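Local atomic coordinates of abietadiene synthase, chloroplastic (PDB entry 3S9V), a protein that is a chloroplastic member of the terpene synthase family, a largely helical protein with a metal-binding family domain in its C-terminal half. Residues V262-P267 with G449-M454. Numbering follows the deposited sequence.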
ATOM      1  N   VAL A 262     -21.033  -8.326 -22.446  1.00 18.78           N
ATOM      2  CA  VAL A 262     -20.298  -8.900 -21.326  1.00 17.66           C
ATOM      3  C   VAL A 262     -18.855  -8.406 -21.269  1.00 18.46           C
ATOM      4  O   VAL A 262     -18.315  -7.918 -22.267  1.00 21.82           O
ATOM      5  CB  VAL A 262     -20.245 -10.430 -21.425  1.00 20.68           C
ATOM      6  CG1 VAL A 262     -21.641 -10.995 -21.553  1.00 23.00           C
ATOM      7  CG2 VAL A 262     -19.394 -10.831 -22.604  1.00 15.98           C
ATOM      8  N   PRO A 263     -18.219  -8.496 -20.084  1.00 16.54           N
ATOM      9  CA  PRO A 263     -16.818  -8.077 -19.883  1.00 16.12           C
ATOM     10  C   PRO A 263     -15.912  -9.286 -20.209  1.00 19.85           C
ATOM     11  O   PRO A 263     -16.409 -10.325 -20.652  1.00 19.14           O
ATOM     12  CB  PRO A 263     -16.773  -7.718 -18.402  1.00 13.42           C
ATOM     13  CG  PRO A 263     -17.742  -8.729 -17.806  1.00 16.14           C
ATOM     14  CD  PRO A 263     -18.900  -8.701 -18.789  1.00 11.21           C
ATOM     15  N   CYS A 264     -14.604  -9.172 -19.993  1.00 17.27           N
ATOM     16  CA  CYS A 264     -13.728 -10.304 -20.292  1.00 22.89           C
ATOM     17  C   CYS A 264     -13.520 -11.227 -19.090  1.00 22.52           C
ATOM     18  O   CYS A 264     -12.777 -12.206 -19.167  1.00 22.26           O
ATOM     19  CB  CYS A 264     -12.375  -9.833 -20.852  1.00 26.16           C
ATOM     20  SG  CYS A 264     -11.409  -8.768 -19.787  1.00 27.94           S
ATOM     21  N   HIS A 265     -14.194 -10.907 -17.987  1.00 18.99           N
ATOM     22  CA  HIS A 265     -14.149 -11.705 -16.760  1.00 17.93           C
ATOM     23  C   HIS A 265     -15.076 -11.081 -15.729  1.00 19.19           C
ATOM     24  O   HIS A 265     -15.156  -9.855 -15.600  1.00 20.46           O
ATOM     25  CB  HIS A 265     -12.720 -11.813 -16.221  1.00 15.91           C
ATOM     26  CG  HIS A 265     -11.954 -10.530 -16.273  1.00 23.24           C
ATOM     27  ND1 HIS A 265     -10.580 -10.492 -16.363  1.00 23.08           N
ATOM     28  CD2 HIS A 265     -12.367  -9.239 -16.266  1.00 20.51           C
ATOM     29  CE1 HIS A 265     -10.178  -9.234 -16.415  1.00 30.24           C
ATOM     30  NE2 HIS A 265     -11.243  -8.454 -16.357  1.00 30.64           N
ATOM     31  N   TYR A 266     -15.796 -11.933 -15.012  1.00 19.30           N
ATOM     32  CA  TYR A 266     -16.755 -11.479 -14.018  1.00 22.00           C
ATOM     33  C   TYR A 266     -17.054 -12.646 -13.084  1.00 21.52           C
ATOM     34  O   TYR A 266     -16.917 -13.805 -13.471  1.00 22.34           O
ATOM     35  CB  TYR A 266     -18.048 -11.032 -14.719  1.00 18.75           C
ATOM     36  CG  TYR A 266     -18.751  -9.865 -14.065  1.00 21.74           C
ATOM     37  CD1 TYR A 266     -18.138  -8.611 -13.984  1.00 17.96           C
ATOM     38  CD2 TYR A 266     -20.019 -10.016 -13.502  1.00 22.36           C
ATOM     39  CE1 TYR A 266     -18.771  -7.533 -13.346  1.00 19.12           C
ATOM     40  CE2 TYR A 266     -20.663  -8.942 -12.865  1.00 24.57           C
ATOM     41  CZ  TYR A 266     -20.030  -7.710 -12.792  1.00 22.09           C
ATOM     42  OH  TYR A 266     -20.660  -6.662 -12.171  1.00 26.37           O
ATOM     43  N   PRO A 267     -17.426 -12.352 -11.825  1.00 24.24           N
ATOM     44  CA  PRO A 267     -17.551 -10.989 -11.293  1.00 18.74           C
ATOM     45  C   PRO A 267     -16.187 -10.432 -10.865  1.00 20.68           C
ATOM     46  O   PRO A 267     -15.153 -11.092 -11.040  1.00 17.85           O
ATOM     47  CB  PRO A 267     -18.523 -11.165 -10.124  1.00 21.38           C
ATOM     48  CG  PRO A 267     -18.201 -12.552  -9.627  1.00 24.19           C
ATOM     49  CD  PRO A 267     -18.035 -13.341 -10.909  1.00 26.25           C
ATOM     50  N   GLY A 449      -6.321  -7.798 -19.762  1.00 27.10           N
ATOM     51  CA  GLY A 449      -6.784  -9.148 -19.479  1.00 27.58           C
ATOM     52  C   GLY A 449      -6.839  -9.851 -20.822  1.00 23.59           C
ATOM     53  O   GLY A 449      -5.926  -9.709 -21.625  1.00 23.65           O
ATOM     54  N   LYS A 450      -7.902 -10.605 -21.074  1.00 21.94           N
ATOM     55  CA  LYS A 450      -8.063 -11.279 -22.352  1.00 12.58           C
ATOM     56  C   LYS A 450      -8.138 -10.125 -23.360  1.00 16.59           C
ATOM     57  O   LYS A 450      -7.767 -10.258 -24.526  1.00 12.94           O
ATOM     58  CB  LYS A 450      -9.378 -12.069 -22.357  1.00 19.68           C
ATOM     59  CG  LYS A 450      -9.713 -12.774 -23.667  1.00 21.12           C
ATOM     60  CD  LYS A 450      -8.802 -13.969 -23.926  1.00 15.35           C
ATOM     61  CE  LYS A 450      -8.987 -15.050 -22.880  1.00 14.07           C
ATOM     62  NZ  LYS A 450     -10.397 -15.551 -22.830  1.00 11.97           N
ATOM     63  N   THR A 451      -8.630  -8.987 -22.875  1.00 17.66           N
ATOM     64  CA  THR A 451      -8.775  -7.769 -23.678  1.00 20.36           C
ATOM     65  C   THR A 451      -8.411  -6.583 -22.791  1.00 17.66           C
ATOM     66  O   THR A 451      -8.107  -6.753 -21.607  1.00 17.19           O
ATOM     67  CB  THR A 451     -10.238  -7.548 -24.118  1.00 25.79           C
ATOM     68  OG1 THR A 451     -11.032  -7.248 -22.961  1.00 32.84           O
ATOM     69  CG2 THR A 451     -10.802  -8.798 -24.804  1.00 16.59           C
ATOM     70  N   VAL A 452      -8.429  -5.382 -23.354  1.00 17.32           N
ATOM     71  CA  VAL A 452      -8.146  -4.199 -22.553  1.00 16.19           C
ATOM     72  C   VAL A 452      -9.443  -3.853 -21.822  1.00 19.01           C
ATOM     73  O   VAL A 452     -10.506  -3.765 -22.441  1.00 19.33           O
ATOM     74  CB  VAL A 452      -7.740  -2.983 -23.415  1.00 17.27           C
ATOM     75  CG1 VAL A 452      -7.729  -1.731 -22.556  1.00 11.02           C
ATOM     76  CG2 VAL A 452      -6.357  -3.203 -24.013  1.00 15.01           C
ATOM     77  N   TYR A 453      -9.373  -3.680 -20.509  1.00 18.19           N
ATOM     78  CA  TYR A 453     -10.574  -3.341 -19.760  1.00 21.20           C
ATOM     79  C   TYR A 453     -10.324  -2.173 -18.814  1.00 22.48           C
ATOM     80  O   TYR A 453      -9.176  -1.800 -18.563  1.00 21.26           O
ATOM     81  CB  TYR A 453     -11.114  -4.574 -19.014  1.00 18.17           C
ATOM     82  CG  TYR A 453     -10.227  -5.125 -17.918  1.00 12.71           C
ATOM     83  CD1 TYR A 453     -10.517  -4.878 -16.584  1.00 15.60           C
ATOM     84  CD2 TYR A 453      -9.120  -5.919 -18.211  1.00 12.64           C
ATOM     85  CE1 TYR A 453      -9.736  -5.410 -15.566  1.00 12.23           C
ATOM     86  CE2 TYR A 453      -8.325  -6.463 -17.189  1.00 10.79           C
ATOM     87  CZ  TYR A 453      -8.647  -6.202 -15.865  1.00 23.76           C
ATOM     88  OH  TYR A 453      -7.908  -6.732 -14.821  1.00 21.29           O
ATOM     89  N   MET A 454     -11.403  -1.582 -18.310  1.00 22.84           N
ATOM     90  CA  MET A 454     -11.293  -0.429 -17.430  1.00 21.48           C
ATOM     91  C   MET A 454     -12.051  -0.635 -16.129  1.00 21.70           C
ATOM     92  O   MET A 454     -13.125  -1.232 -16.117  1.00 20.28           O
ATOM     93  CB  MET A 454     -11.837   0.804 -18.148  1.00 25.52           C
ATOM     94  CG  MET A 454     -11.399   0.900 -19.606  1.00 33.06           C
ATOM     95  SD  MET A 454     -12.131   2.286 -20.484  1.00 37.29           S
ATOM     96  CE  MET A 454     -13.831   2.170 -19.967  1.00 37.62           C
TER
HETATM   97  O   HOH W   1     -12.369 -13.937 -21.597  1.00 25.41           O
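Cys264 and Lys450 bring the two backbones nearest, with their CA atoms 6.1 Å apart, where the loop between helices 245-258 and 269-282 meets the turn leading into strand 452-453. That turn is closed by a backbone hydrogen bond from Gly449 N to Thr451 O. His265 and Tyr453 form a T-shaped (edge-to-face) stack. The imidazole presents its CE1-NE2 edge to one phenol face, with the planes at 88° and the centroids 4.4 Å apart. NE2 stands over the ring centre, and CE1 comes within 3.4 Å of Tyr453 CE2. Cys264 SG sits above the centre of the His265 ring and approaches Tyr453 obliquely, 4.7 Å from its ring centroid. A chi1 of 60° keeps SG between the backbone N and the carbonyl carbon of Cys264, facing Thr451 and Tyr453. Cys264 CB also packs against Lys450 CB at 4.0 Å. The lysine chain then bends away at chi2, chi3 and chi4. A water accepts a hydrogen bond from Lys450 NZ and donates one to Cys264 O, with 3.0 Å between the water oxygen and that carbonyl oxygen. Tyr204 O accepts a hydrogen bond from NZ. Edge-to-face, sulfur-aromatic and van der Waals packing thus carry much of this buried contact, while the lysine's charge is met by a salt bridge to Glu207 and its NZ reaches the Cys264 carbonyl through the water.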